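Local coordinates for putative cell adhesion protein (Bacteroides eggerthii, PDB 4GPV) that probably serves as a pilus subunit of the FimA-like major fimbrial family, with a presumed part in cell adhesion, at residues A[46-51]-A[128-133]; A[40-45]-A[339-344]; A[166-171]-A[303-308]; A[162-167]-A[235-240]. All blocks are in the same frame, centred on the assembly; numbering follows the deposited sequence.

In the fold
Near the N terminus, strand 40-46 opens interaction 2, which is completed only by strand 329-343, the last of the chain; the other three contacts all fall within this long loop. Interaction 1 follows at once: residues 46-51, linking strands 40-46 and 50-56, close on 128-133 and touch interaction 2 through Ile47 and Met133. Interactions 3 and 4 start from the same stretch of strand 146-169, sharing Asp166 and Asn167; the loop to 235-240 closes before the one to 303-308. Together they tie the loop before strand 247-251 and strand 297-306 to strand 146-169, in the sheet that all four contacts reach. About 40 Å separates the centres of interactions 1 and 3.

Interaction 1: residues A[46-51]-A[128-133]; sequences VINNYL and KTNLWM
Val46 turns CG1 to the carbonyl oxygen of Thr129, 3.4 Å away, while its own backbone reaches 128-133 through water: water 1 links Val46 O to Leu131 N, and water 2 joins Lys128 O to Val46 N, the last bond weak. Ile47 is buried; although its side chain sets off away from 128-133, Ile47 CG1 still meets the selenomethionine methyl CE of Met133 at 4.0 Å, the two side chains crossing at about a right angle. Asn48 makes the direct polar link. Its CG stands anti to the carbonyl carbon (chi1 -66°), sending ND2 between two acceptors. Thr129 O, 2.9 Å from Asn48 ND2, lies in the plane of the donating amide. The second acceptor, Asn130 OD1, is also 2.9 Å from Asn48 ND2 and is met on a lone pair, the two amides nearly coplanar. Both N-H groups of Asn48 are thus used, and water 3 bridges its OD1 back to Thr129 O. At Asn49, ND2 extends the network through water 4 to Asn130 OD1. Asn91 bonds to both segments from a third loop. Asparagine amides and waters thus join two loops, leading into strands 50-56 and 133-138, beside the sheet of a probable fimbrial subunit.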
loop_
_atom_site.group_PDB
_atom_site.type_symbol
_atom_site.label_atom_id
_atom_site.label_comp_id
_atom_site.label_asym_id
_atom_site.label_seq_id
_atom_site.Cartn_x
_atom_site.Cartn_y
_atom_site.Cartn_z
ATOM N N VAL A 46 -12.878 7.818 2.161
ATOM C CA VAL A 46 -14.156 7.887 1.478
ATOM C C VAL A 46 -14.472 6.537 0.796
ATOM O O VAL A 46 -13.619 5.929 0.158
ATOM C CB VAL A 46 -14.237 9.086 0.493
ATOM C CG1 VAL A 46 -13.020 9.158 -0.428
ATOM C CG2 VAL A 46 -15.537 9.093 -0.302
ATOM N N ILE A 47 -15.717 6.091 0.961
ATOM C CA ILE A 47 -16.240 4.929 0.247
ATOM C C ILE A 47 -16.905 5.486 -0.992
ATOM O O ILE A 47 -17.975 6.077 -0.881
ATOM C CB ILE A 47 -17.230 4.044 1.080
ATOM C CG1 ILE A 47 -16.531 3.404 2.302
ATOM C CG2 ILE A 47 -17.895 2.959 0.167
ATOM C CD1 ILE A 47 -17.537 2.740 3.296
ATOM N N ASN A 48 -16.270 5.349 -2.152
ATOM C CA ASN A 48 -16.861 5.822 -3.396
ATOM C C ASN A 48 -17.929 4.855 -3.908
ATOM O O ASN A 48 -18.933 5.267 -4.502
ATOM C CB ASN A 48 -15.787 6.009 -4.452
ATOM C CG ASN A 48 -14.866 7.121 -4.057
ATOM O OD1 ASN A 48 -15.326 8.240 -3.757
ATOM N ND2 ASN A 48 -13.579 6.834 -4.018
ATOM N N ASN A 49 -17.664 3.550 -3.713
ATOM C CA ASN A 49 -18.511 2.447 -4.142
ATOM C C ASN A 49 -18.048 1.179 -3.451
ATOM O O ASN A 49 -16.950 1.154 -2.853
ATOM C CB ASN A 49 -18.438 2.275 -5.662
ATOM C CG ASN A 49 -17.022 2.125 -6.152
ATOM O OD1 ASN A 49 -16.357 1.098 -5.901
ATOM N ND2 ASN A 49 -16.519 3.183 -6.791
ATOM N N TYR A 50 -18.872 0.138 -3.501
ATOM C CA TYR A 50 -18.449 -1.136 -2.903
ATOM C C TYR A 50 -19.242 -2.287 -3.516
ATOM O O TYR A 50 -20.259 -2.063 -4.163
ATOM C CB TYR A 50 -18.601 -1.114 -1.361
ATOM C CG TYR A 50 -20.017 -0.868 -0.870
ATOM C CD1 TYR A 50 -20.497 0.423 -0.687
ATOM C CD2 TYR A 50 -20.881 -1.933 -0.601
ATOM C CE1 TYR A 50 -21.801 0.657 -0.247
ATOM C CE2 TYR A 50 -22.188 -1.710 -0.158
ATOM C CZ TYR A 50 -22.635 -0.411 0.035
ATOM O OH TYR A 50 -23.906 -0.156 0.482
ATOM N N LEU A 51 -18.761 -3.500 -3.307
ATOM C CA LEU A 51 -19.420 -4.733 -3.723
ATOM C C LEU A 51 -19.658 -5.589 -2.492
ATOM O O LEU A 51 -18.777 -5.694 -1.637
ATOM C CB LEU A 51 -18.600 -5.536 -4.765
ATOM C CG LEU A 51 -18.186 -4.806 -6.062
ATOM C CD1 LEU A 51 -17.123 -5.614 -6.830
ATOM C CD2 LEU A 51 -19.392 -4.581 -6.957
ATOM N N LYS A 128 -5.278 9.175 -2.723
ATOM C CA LYS A 128 -5.823 9.705 -1.468
ATOM C C LYS A 128 -7.364 9.696 -1.458
ATOM O O LYS A 128 -7.960 9.508 -0.395
ATOM C CB LYS A 128 -5.337 11.144 -1.211
ATOM C CG LYS A 128 -5.533 11.603 0.236
ATOM N N THR A 129 -7.995 9.862 -2.639
ATOM C CA THR A 129 -9.453 9.889 -2.742
ATOM C C THR A 129 -10.062 8.523 -3.104
ATOM O O THR A 129 -11.264 8.466 -3.289
ATOM C CB THR A 129 -9.870 10.928 -3.783
ATOM O OG1 THR A 129 -9.235 10.619 -5.030
ATOM C CG2 THR A 129 -9.524 12.354 -3.348
ATOM N N ASN A 130 -9.248 7.458 -3.249
ATOM C CA ASN A 130 -9.755 6.124 -3.614
ATOM C C ASN A 130 -8.790 5.079 -3.157
ATOM O O ASN A 130 -7.821 4.758 -3.867
ATOM C CB ASN A 130 -10.014 5.998 -5.143
ATOM C CG ASN A 130 -10.799 4.750 -5.489
ATOM O OD1 ASN A 130 -12.018 4.725 -5.330
ATOM N ND2 ASN A 130 -10.104 3.655 -5.839
ATOM N N LEU A 131 -9.044 4.542 -1.966
ATOM C CA LEU A 131 -8.209 3.495 -1.393
ATOM C C LEU A 131 -9.016 2.196 -1.296
ATOM O O LEU A 131 -10.122 2.204 -0.769
ATOM C CB LEU A 131 -7.673 3.905 0.011
ATOM C CG LEU A 131 -6.674 5.053 -0.017
ATOM C CD1 LEU A 131 -6.444 5.612 1.378
ATOM C CD2 LEU A 131 -5.366 4.618 -0.705
ATOM N N TRP A 132 -8.462 1.091 -1.794
ATOM C CA TRP A 132 -9.175 -0.190 -1.703
ATOM C C TRP A 132 -9.283 -0.611 -0.246
ATOM O O TRP A 132 -8.316 -0.463 0.498
ATOM C CB TRP A 132 -8.427 -1.288 -2.480
ATOM C CG TRP A 132 -8.430 -1.129 -3.979
ATOM C CD1 TRP A 132 -9.211 -0.295 -4.723
ATOM C CD2 TRP A 132 -7.644 -1.890 -4.915
ATOM N NE1 TRP A 132 -8.920 -0.442 -6.057
ATOM C CE2 TRP A 132 -7.981 -1.435 -6.208
ATOM C CE3 TRP A 132 -6.678 -2.903 -4.779
ATOM C CZ2 TRP A 132 -7.376 -1.946 -7.369
ATOM C CZ3 TRP A 132 -6.053 -3.403 -5.933
ATOM C CH2 TRP A 132 -6.412 -2.927 -7.208
HETATM N N MSE A 133 -10.453 -1.116 0.155
HETATM C CA MSE A 133 -10.726 -1.627 1.499
HETATM C C MSE A 133 -11.503 -2.904 1.387
HETATM O O MSE A 133 -12.224 -3.107 0.398
HETATM C CB MSE A 133 -11.518 -0.623 2.349
HETATM C CG MSE A 133 -10.740 0.676 2.623
HETATM SE SE MSE A 133 -11.865 1.961 3.543
HETATM C CE MSE A 133 -12.568 2.942 2.063
HETATM O O HOH W 1 -10.794 6.019 -0.164
HETATM O O HOH W 2 -9.761 8.192 1.019
HETATM O O HOH W 3 -13.397 10.286 -3.250
HETATM O O HOH W 4 -13.526 3.425 -7.285
#

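Interaction 2: residues A[40-45]-A[339-344]; sequences TDTEDA and VTQPVD
Glu43 N donates to Val339 O in the close-packed part of this parallel strand pair, where five backbone bonds alternate in direction along the ladder; this one, 2.8 Å long, is nearly straight at 170°. Gln341 N to Glu43 O is also 2.8 Å but more bent. Ala45 O takes both Val343 N, at 2.9 Å, and a CA-H contact from Pro342 CA at 3.1 Å; the proline lacks an N-H, but its CA-H is still directed at Ala45 O. The face bearing Glu43, Ala45, Thr340 and Pro342 is turned inward: Phe155 packs on Glu43, Ala45 and Thr340. Glu43 OE1 is held there by Trp338 NE1 and by Lys159, which also pairs with Asp41, itself bonded to Ser298. Parallel pairing adds the last strand, 329-343, to the mixed sheet of this probable fimbrial subunit.

On the other face Val339 is the buried member, its CG2 touched by Thr40 CG2 at 3.7 Å and its side chain beside Thr42. Thr42, Asp44 and Gln341 are open to solvent and looser. Gln341, with CG anti to the backbone N (chi1 -159°) and an extended chain, lies alongside Asp44, pointing the same way. Gln341 OE1 rests 3.4 Å from the methyl CG2 of Thr42. The amide and the Asp44 carboxylate are turned 37° apart, and Val343 CG1 borders Asp44 OD1.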
loop_
_atom_site.group_PDB
_atom_site.type_symbol
_atom_site.label_atom_id
_atom_site.label_comp_id
_atom_site.label_asym_id
_atom_site.label_seq_id
_atom_site.Cartn_x
_atom_site.Cartn_y
_atom_site.Cartn_z
ATOM N N THR A 40 -1.353 4.821 16.209
ATOM C CA THR A 40 -2.458 4.705 15.257
ATOM C C THR A 40 -2.529 5.937 14.317
ATOM O O THR A 40 -2.475 7.074 14.772
ATOM C CB THR A 40 -3.763 4.459 16.051
ATOM O OG1 THR A 40 -3.811 3.086 16.472
ATOM C CG2 THR A 40 -5.012 4.781 15.273
ATOM N N ASP A 41 -2.626 5.685 12.992
ATOM C CA ASP A 41 -2.798 6.708 11.965
ATOM C C ASP A 41 -4.237 6.546 11.451
ATOM O O ASP A 41 -4.489 5.677 10.623
ATOM C CB ASP A 41 -1.748 6.551 10.829
ATOM C CG ASP A 41 -1.893 7.549 9.674
ATOM O OD1 ASP A 41 -2.799 8.416 9.738
ATOM O OD2 ASP A 41 -1.099 7.466 8.708
ATOM N N THR A 42 -5.176 7.345 11.981
ATOM C CA THR A 42 -6.585 7.230 11.605
ATOM C C THR A 42 -6.801 8.037 10.332
ATOM O O THR A 42 -6.556 9.239 10.295
ATOM C CB THR A 42 -7.497 7.616 12.773
ATOM O OG1 THR A 42 -7.136 6.801 13.890
ATOM C CG2 THR A 42 -8.977 7.384 12.458
ATOM N N GLU A 43 -7.264 7.354 9.286
ATOM C CA GLU A 43 -7.467 7.927 7.965
ATOM C C GLU A 43 -8.955 7.950 7.606
ATOM O O GLU A 43 -9.557 6.882 7.442
ATOM C CB GLU A 43 -6.692 7.069 6.955
ATOM C CG GLU A 43 -6.728 7.538 5.509
ATOM C CD GLU A 43 -5.484 8.243 5.000
ATOM O OE1 GLU A 43 -4.442 8.227 5.698
ATOM O OE2 GLU A 43 -5.545 8.770 3.867
ATOM N N ASP A 44 -9.527 9.147 7.438
ATOM C CA ASP A 44 -10.913 9.284 6.990
ATOM C C ASP A 44 -10.914 8.891 5.534
ATOM O O ASP A 44 -10.297 9.567 4.706
ATOM C CB ASP A 44 -11.454 10.708 7.223
ATOM C CG ASP A 44 -11.898 10.927 8.647
ATOM O OD1 ASP A 44 -12.967 10.397 9.023
ATOM O OD2 ASP A 44 -11.174 11.626 9.392
ATOM N N ALA A 45 -11.438 7.707 5.252
ATOM C CA ALA A 45 -11.400 7.151 3.911
ATOM C C ALA A 45 -12.760 7.155 3.301
ATOM O O ALA A 45 -13.700 6.575 3.845
ATOM C CB ALA A 45 -10.841 5.741 3.940
ATOM N N VAL A 339 -5.644 2.994 10.314
ATOM C CA VAL A 339 -7.043 2.726 10.620
ATOM C C VAL A 339 -7.958 3.440 9.627
ATOM O O VAL A 339 -7.797 4.630 9.354
ATOM C CB VAL A 339 -7.300 3.177 12.085
ATOM C CG1 VAL A 339 -8.788 3.206 12.436
ATOM C CG2 VAL A 339 -6.540 2.295 13.067
ATOM N N THR A 340 -8.942 2.695 9.117
ATOM C CA THR A 340 -9.945 3.241 8.223
ATOM C C THR A 340 -10.987 3.967 9.064
ATOM O O THR A 340 -11.422 3.449 10.102
ATOM C CB THR A 340 -10.658 2.129 7.417
ATOM O OG1 THR A 340 -11.293 1.270 8.357
ATOM C CG2 THR A 340 -9.712 1.315 6.550
ATOM N N GLN A 341 -11.431 5.114 8.588
ATOM C CA GLN A 341 -12.577 5.795 9.199
ATOM C C GLN A 341 -13.509 6.070 8.004
ATOM O O GLN A 341 -13.455 7.168 7.440
ATOM C CB GLN A 341 -12.133 7.040 9.999
ATOM C CG GLN A 341 -13.158 7.466 11.042
ATOM C CD GLN A 341 -12.511 8.132 12.243
ATOM O OE1 GLN A 341 -11.883 9.194 12.144
ATOM N NE2 GLN A 341 -12.651 7.520 13.410
ATOM N N PRO A 342 -14.225 5.015 7.493
ATOM C CA PRO A 342 -15.040 5.178 6.274
ATOM C C PRO A 342 -16.074 6.293 6.369
ATOM O O PRO A 342 -16.775 6.413 7.369
ATOM C CB PRO A 342 -15.723 3.810 6.118
ATOM C CG PRO A 342 -14.820 2.861 6.806
ATOM C CD PRO A 342 -14.365 3.643 8.012
ATOM N N VAL A 343 -16.107 7.141 5.333
ATOM C CA VAL A 343 -17.042 8.269 5.231
ATOM C C VAL A 343 -17.766 8.215 3.861
ATOM O O VAL A 343 -17.298 7.547 2.926
ATOM C CB VAL A 343 -16.374 9.654 5.507
ATOM C CG1 VAL A 343 -15.981 9.801 6.979
ATOM C CG2 VAL A 343 -15.177 9.917 4.590
ATOM N N ASP A 344 -18.930 8.894 3.767
ATOM C CA ASP A 344 -19.733 8.961 2.542
ATOM C C ASP A 344 -19.512 10.295 1.830
ATOM O O ASP A 344 -18.370 10.709 1.634
ATOM C CB ASP A 344 -21.225 8.760 2.851
#

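Interaction 3: residues A[166-171]-A[303-308]; sequences DNRKNM and VTLNGD
Leu305 lays its methyl CD1 over one face of a guanidinium, that of Arg168, which is itself clasped side-on by a carboxylate two residues earlier in the chain. Leu305 CD1 approaches Arg168 NE to 3.5 Å, and the two side chains lie next to each other, pointing the same way. At the edge, Asp166 takes Arg168 NE on OD1, 2.8 Å away and almost straight at 178°, and Arg168 NH2 on OD2 at 2.9 Å. Asp166 OD1 also accepts Arg168 N, forming an Asx turn, and the two donors reach this oxygen from opposite faces of the carboxylate. Asp180 adds a second salt bridge to Arg168 NH2, so the buried arginine charge is met by two acids. A leucine in place of Arg168 would probably leave the buried carboxylate of Asp166, and that of Asp180, without their cationic mate and set the Asp166 side chain freer to turn.

Behind these side chains is a parallel pairing of strand 146-169 with strand 297-306 within the FimA-like C-terminal domain. Asn167 N donates to Leu305 O at 2.7 Å, and Lys169 N to Gly307 O at 2.9 Å. Gly307 lies where the second strand turns a corner, in a backbone conformation that would jam a CB against the preceding carbonyl oxygen, which explains the glycine. Beyond it, Asp308 swings its CG anti to the backbone N (chi1 -177°), bringing OD1 to Asn170 ND2 at 3.0 Å; the donor lies above the carboxylate plane, and the amide and carboxylate planes stand 57° apart.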
loop_
_atom_site.group_PDB
_atom_site.type_symbol
_atom_site.label_atom_id
_atom_site.label_comp_id
_atom_site.label_asym_id
_atom_site.label_seq_id
_atom_site.Cartn_x
_atom_site.Cartn_y
_atom_site.Cartn_z
ATOM N N ASP A 166 17.700 17.562 6.533
ATOM C CA ASP A 166 18.916 17.726 5.772
ATOM C C ASP A 166 19.928 18.623 6.487
ATOM O O ASP A 166 19.751 19.845 6.531
ATOM C CB ASP A 166 18.620 18.266 4.370
ATOM C CG ASP A 166 19.843 18.199 3.462
ATOM O OD1 ASP A 166 20.868 17.596 3.879
ATOM O OD2 ASP A 166 19.778 18.734 2.341
ATOM N N ASN A 167 21.032 18.010 6.983
ATOM C CA ASN A 167 22.106 18.709 7.689
ATOM C C ASN A 167 23.393 18.687 6.871
ATOM O O ASN A 167 24.475 18.959 7.400
ATOM C CB ASN A 167 22.342 18.121 9.088
ATOM C CG ASN A 167 21.157 18.247 10.006
ATOM O OD1 ASN A 167 20.315 19.145 9.877
ATOM N ND2 ASN A 167 21.077 17.351 10.969
ATOM N N ARG A 168 23.281 18.345 5.580
ATOM C CA ARG A 168 24.443 18.369 4.687
ATOM C C ARG A 168 24.805 19.829 4.415
ATOM O O ARG A 168 23.917 20.675 4.345
ATOM C CB ARG A 168 24.163 17.622 3.369
ATOM C CG ARG A 168 23.988 16.107 3.498
ATOM C CD ARG A 168 23.423 15.478 2.220
ATOM N NE ARG A 168 22.109 16.057 1.908
ATOM C CZ ARG A 168 21.443 15.890 0.771
ATOM N NH1 ARG A 168 21.947 15.137 -0.200
ATOM N NH2 ARG A 168 20.262 16.465 0.601
ATOM N N LYS A 169 26.094 20.117 4.285
ATOM C CA LYS A 169 26.549 21.477 4.020
ATOM C C LYS A 169 27.266 21.523 2.697
ATOM O O LYS A 169 27.856 20.526 2.296
ATOM C CB LYS A 169 27.511 21.954 5.139
ATOM C CG LYS A 169 26.924 21.954 6.549
ATOM C CD LYS A 169 27.925 22.497 7.585
ATOM C CE LYS A 169 29.023 21.522 7.947
ATOM N NZ LYS A 169 29.915 22.062 9.000
ATOM N N ASN A 170 27.284 22.704 2.061
ATOM C CA ASN A 170 28.029 22.968 0.826
ATOM C C ASN A 170 27.758 21.919 -0.256
ATOM O O ASN A 170 28.697 21.318 -0.801
ATOM C CB ASN A 170 29.523 23.042 1.131
ATOM C CG ASN A 170 29.895 24.019 2.222
ATOM O OD1 ASN A 170 29.347 25.125 2.333
ATOM N ND2 ASN A 170 30.823 23.612 3.066
HETATM N N MSE A 171 26.473 21.720 -0.551
HETATM C CA MSE A 171 26.063 20.754 -1.570
HETATM C C MSE A 171 26.394 21.251 -2.978
HETATM O O MSE A 171 26.530 20.432 -3.885
HETATM C CB MSE A 171 24.582 20.444 -1.455
HETATM C CG MSE A 171 24.262 19.557 -0.287
HETATM SE SE MSE A 171 22.364 19.396 -0.123
HETATM C CE MSE A 171 21.937 18.404 -1.812
ATOM N N VAL A 303 14.702 10.474 7.753
ATOM C CA VAL A 303 16.069 10.335 7.251
ATOM C C VAL A 303 16.798 11.626 7.607
ATOM O O VAL A 303 16.347 12.699 7.187
ATOM C CB VAL A 303 16.043 10.101 5.714
ATOM C CG1 VAL A 303 17.469 9.963 5.153
ATOM C CG2 VAL A 303 15.198 8.876 5.356
ATOM N N THR A 304 17.863 11.533 8.429
ATOM C CA THR A 304 18.686 12.678 8.805
ATOM C C THR A 304 19.972 12.503 8.036
ATOM O O THR A 304 20.671 11.504 8.235
ATOM C CB THR A 304 18.880 12.775 10.332
ATOM O OG1 THR A 304 17.594 12.868 10.935
ATOM C CG2 THR A 304 19.721 13.992 10.753
ATOM N N LEU A 305 20.299 13.491 7.198
ATOM C CA LEU A 305 21.518 13.483 6.390
ATOM C C LEU A 305 22.532 14.475 6.915
ATOM O O LEU A 305 22.139 15.564 7.297
ATOM C CB LEU A 305 21.140 13.885 4.963
ATOM C CG LEU A 305 20.088 13.025 4.282
ATOM C CD1 LEU A 305 19.815 13.540 2.904
ATOM C CD2 LEU A 305 20.527 11.551 4.240
ATOM N N ASN A 306 23.816 14.134 6.920
ATOM C CA ASN A 306 24.811 15.121 7.332
ATOM C C ASN A 306 26.102 14.908 6.545
ATOM O O ASN A 306 26.191 13.961 5.753
ATOM C CB ASN A 306 25.034 15.144 8.862
ATOM C CG ASN A 306 26.011 14.128 9.399
ATOM O OD1 ASN A 306 26.013 12.978 8.991
ATOM N ND2 ASN A 306 26.826 14.518 10.375
ATOM N N GLY A 307 27.031 15.832 6.717
ATOM C CA GLY A 307 28.323 15.823 6.044
ATOM C C GLY A 307 28.572 17.067 5.218
ATOM O O GLY A 307 27.632 17.679 4.702
ATOM N N ASP A 308 29.848 17.466 5.100
ATOM C CA ASP A 308 30.234 18.597 4.252
ATOM C C ASP A 308 30.444 18.010 2.872
ATOM O O ASP A 308 31.416 17.287 2.662
ATOM C CB ASP A 308 31.493 19.309 4.795
ATOM C CG ASP A 308 31.956 20.556 4.030
ATOM O OD1 ASP A 308 31.519 20.749 2.868
ATOM O OD2 ASP A 308 32.799 21.307 4.571
#

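Interaction 4: residues A[162-167]-A[235-240]; sequences LIVKDN and GDFTIN
Val164 covers one face of the Phe237 ring with both methyls. Its CG1 sits 3.9 Å from the ring centroid and only 14° off the normal, a CH-pi contact, while CG2 reaches Phe237 CE1 at 3.7 Å. With Phe237 CG anti to the carbonyl carbon (chi1 -65°), the ring is carried over the strand. Two direct bonds fix the loop: Asp166 N donates to Thr238 O at 2.8 Å, and Asn240 ND2 to Val164 O at 2.9 Å, this oxygen lying in the amide plane of Asn240 although the donor stands above the carbonyl plane. Lys165 runs its CB and CG alongside the backbone oxygens of Ile239 and Asn240.

In the next shell, Thr238 OG1 accepts Asn240 N in an ST turn that shapes the bend, and Asn240 OD1 is tied to Thr244 N. Water 8 joins Asn167 OD1 to Ile239 O, and water 5 spans Val164 O and Thr238 N. Farther out, Phe246 meets the Phe237 ring edge-to-face and Ile265 packs on both Phe237 and Val164. Replacing Phe237 by an alanine would probably open a gap over the Val164 methyls and leave Phe246 without its aromatic partner.

The loop before strand 247-251 is therefore fastened to strand 146-169 by two means: an apolar clasp on the Val164 side, and backbone carbonyls of strand and loop satisfied by amide donors and water.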
loop_
_atom_site.group_PDB
_atom_site.type_symbol
_atom_site.label_atom_id
_atom_site.label_comp_id
_atom_site.label_asym_id
_atom_site.label_seq_id
_atom_site.Cartn_x
_atom_site.Cartn_y
_atom_site.Cartn_z
ATOM N N LEU A 162 7.700 9.984 4.140
ATOM C CA LEU A 162 9.103 10.344 4.282
ATOM C C LEU A 162 9.255 11.730 4.883
ATOM O O LEU A 162 8.652 12.692 4.393
ATOM C CB LEU A 162 9.805 10.273 2.900
ATOM C CG LEU A 162 11.234 10.777 2.834
ATOM C CD1 LEU A 162 12.162 9.921 3.718
ATOM C CD2 LEU A 162 11.737 10.831 1.388
ATOM N N ILE A 163 10.068 11.818 5.955
ATOM C CA ILE A 163 10.492 13.067 6.614
ATOM C C ILE A 163 12.006 13.196 6.391
ATOM O O ILE A 163 12.750 12.311 6.824
ATOM C CB ILE A 163 10.112 13.086 8.126
ATOM C CG1 ILE A 163 8.586 13.046 8.321
ATOM C CG2 ILE A 163 10.717 14.296 8.856
ATOM C CD1 ILE A 163 8.174 12.756 9.738
ATOM N N VAL A 164 12.466 14.291 5.754
ATOM C CA VAL A 164 13.872 14.501 5.494
ATOM C C VAL A 164 14.384 15.629 6.382
ATOM O O VAL A 164 13.772 16.694 6.423
ATOM C CB VAL A 164 14.122 14.806 4.002
ATOM C CG1 VAL A 164 15.614 15.064 3.733
ATOM C CG2 VAL A 164 13.599 13.665 3.128
ATOM N N LYS A 165 15.435 15.358 7.146
ATOM C CA LYS A 165 16.135 16.376 7.955
ATOM C C LYS A 165 17.498 16.502 7.333
ATOM O O LYS A 165 18.331 15.606 7.492
ATOM C CB LYS A 165 16.181 15.988 9.440
ATOM C CG LYS A 165 14.789 15.989 10.037
ATOM C CD LYS A 165 14.746 15.453 11.436
ATOM C CE LYS A 165 13.318 15.383 11.895
ATOM N NZ LYS A 165 13.212 15.193 13.368
ATOM N N ASP A 166 17.700 17.562 6.533
ATOM C CA ASP A 166 18.916 17.726 5.772
ATOM C C ASP A 166 19.928 18.623 6.487
ATOM O O ASP A 166 19.751 19.845 6.531
ATOM C CB ASP A 166 18.620 18.266 4.370
ATOM C CG ASP A 166 19.843 18.199 3.462
ATOM O OD1 ASP A 166 20.868 17.596 3.879
ATOM O OD2 ASP A 166 19.778 18.734 2.341
ATOM N N ASN A 167 21.032 18.010 6.983
ATOM C CA ASN A 167 22.106 18.709 7.689
ATOM C C ASN A 167 23.393 18.687 6.871
ATOM O O ASN A 167 24.475 18.959 7.400
ATOM C CB ASN A 167 22.342 18.121 9.088
ATOM C CG ASN A 167 21.157 18.247 10.006
ATOM O OD1 ASN A 167 20.315 19.145 9.877
ATOM N ND2 ASN A 167 21.077 17.351 10.969
ATOM N N GLY A 235 15.110 23.909 -2.333
ATOM C CA GLY A 235 14.294 24.452 -1.256
ATOM C C GLY A 235 13.410 23.444 -0.558
ATOM O O GLY A 235 12.960 23.717 0.559
ATOM N N ASP A 236 13.100 22.283 -1.215
ATOM C CA ASP A 236 12.249 21.241 -0.623
ATOM C C ASP A 236 12.891 20.636 0.633
ATOM O O ASP A 236 12.199 20.445 1.636
ATOM C CB ASP A 236 11.951 20.121 -1.632
ATOM C CG ASP A 236 10.948 20.456 -2.713
ATOM O OD1 ASP A 236 10.223 21.464 -2.562
ATOM O OD2 ASP A 236 10.909 19.729 -3.733
ATOM N N PHE A 237 14.194 20.306 0.569
ATOM C CA PHE A 237 14.876 19.730 1.733
ATOM C C PHE A 237 15.610 20.784 2.547
ATOM O O PHE A 237 16.433 21.543 2.019
ATOM C CB PHE A 237 15.851 18.610 1.333
ATOM C CG PHE A 237 15.232 17.376 0.717
ATOM C CD1 PHE A 237 13.870 17.105 0.866
ATOM C CD2 PHE A 237 16.011 16.478 -0.009
ATOM C CE1 PHE A 237 13.299 15.960 0.287
ATOM C CE2 PHE A 237 15.435 15.336 -0.582
ATOM C CZ PHE A 237 14.090 15.079 -0.415
ATOM N N THR A 238 15.289 20.839 3.845
ATOM C CA THR A 238 15.915 21.774 4.792
ATOM C C THR A 238 16.257 21.011 6.091
ATOM O O THR A 238 16.005 19.800 6.188
ATOM C CB THR A 238 14.982 22.978 5.084
ATOM O OG1 THR A 238 13.885 22.559 5.905
ATOM C CG2 THR A 238 14.467 23.685 3.818
ATOM N N ILE A 239 16.740 21.741 7.120
ATOM C CA ILE A 239 16.997 21.162 8.446
ATOM C C ILE A 239 15.700 20.557 8.981
ATOM O O ILE A 239 15.737 19.612 9.765
ATOM C CB ILE A 239 17.586 22.224 9.420
ATOM C CG1 ILE A 239 16.672 23.503 9.514
ATOM C CG2 ILE A 239 19.033 22.574 8.989
ATOM C CD1 ILE A 239 16.816 24.373 10.831
ATOM N N ASN A 240 14.550 21.113 8.535
ATOM C CA ASN A 240 13.206 20.647 8.821
ATOM C C ASN A 240 13.002 20.375 10.321
ATOM O O ASN A 240 12.662 19.245 10.719
ATOM C CB ASN A 240 12.904 19.392 7.976
ATOM C CG ASN A 240 11.481 18.935 7.997
ATOM O OD1 ASN A 240 10.571 19.657 8.476
ATOM N ND2 ASN A 240 11.250 17.708 7.486
HETATM O O HOH W 5 13.268 18.778 4.509
HETATM O O HOH W 6 12.684 17.930 13.792
HETATM O O HOH W 7 19.222 20.519 0.477
HETATM O O HOH W 8 17.953 18.908 11.187
#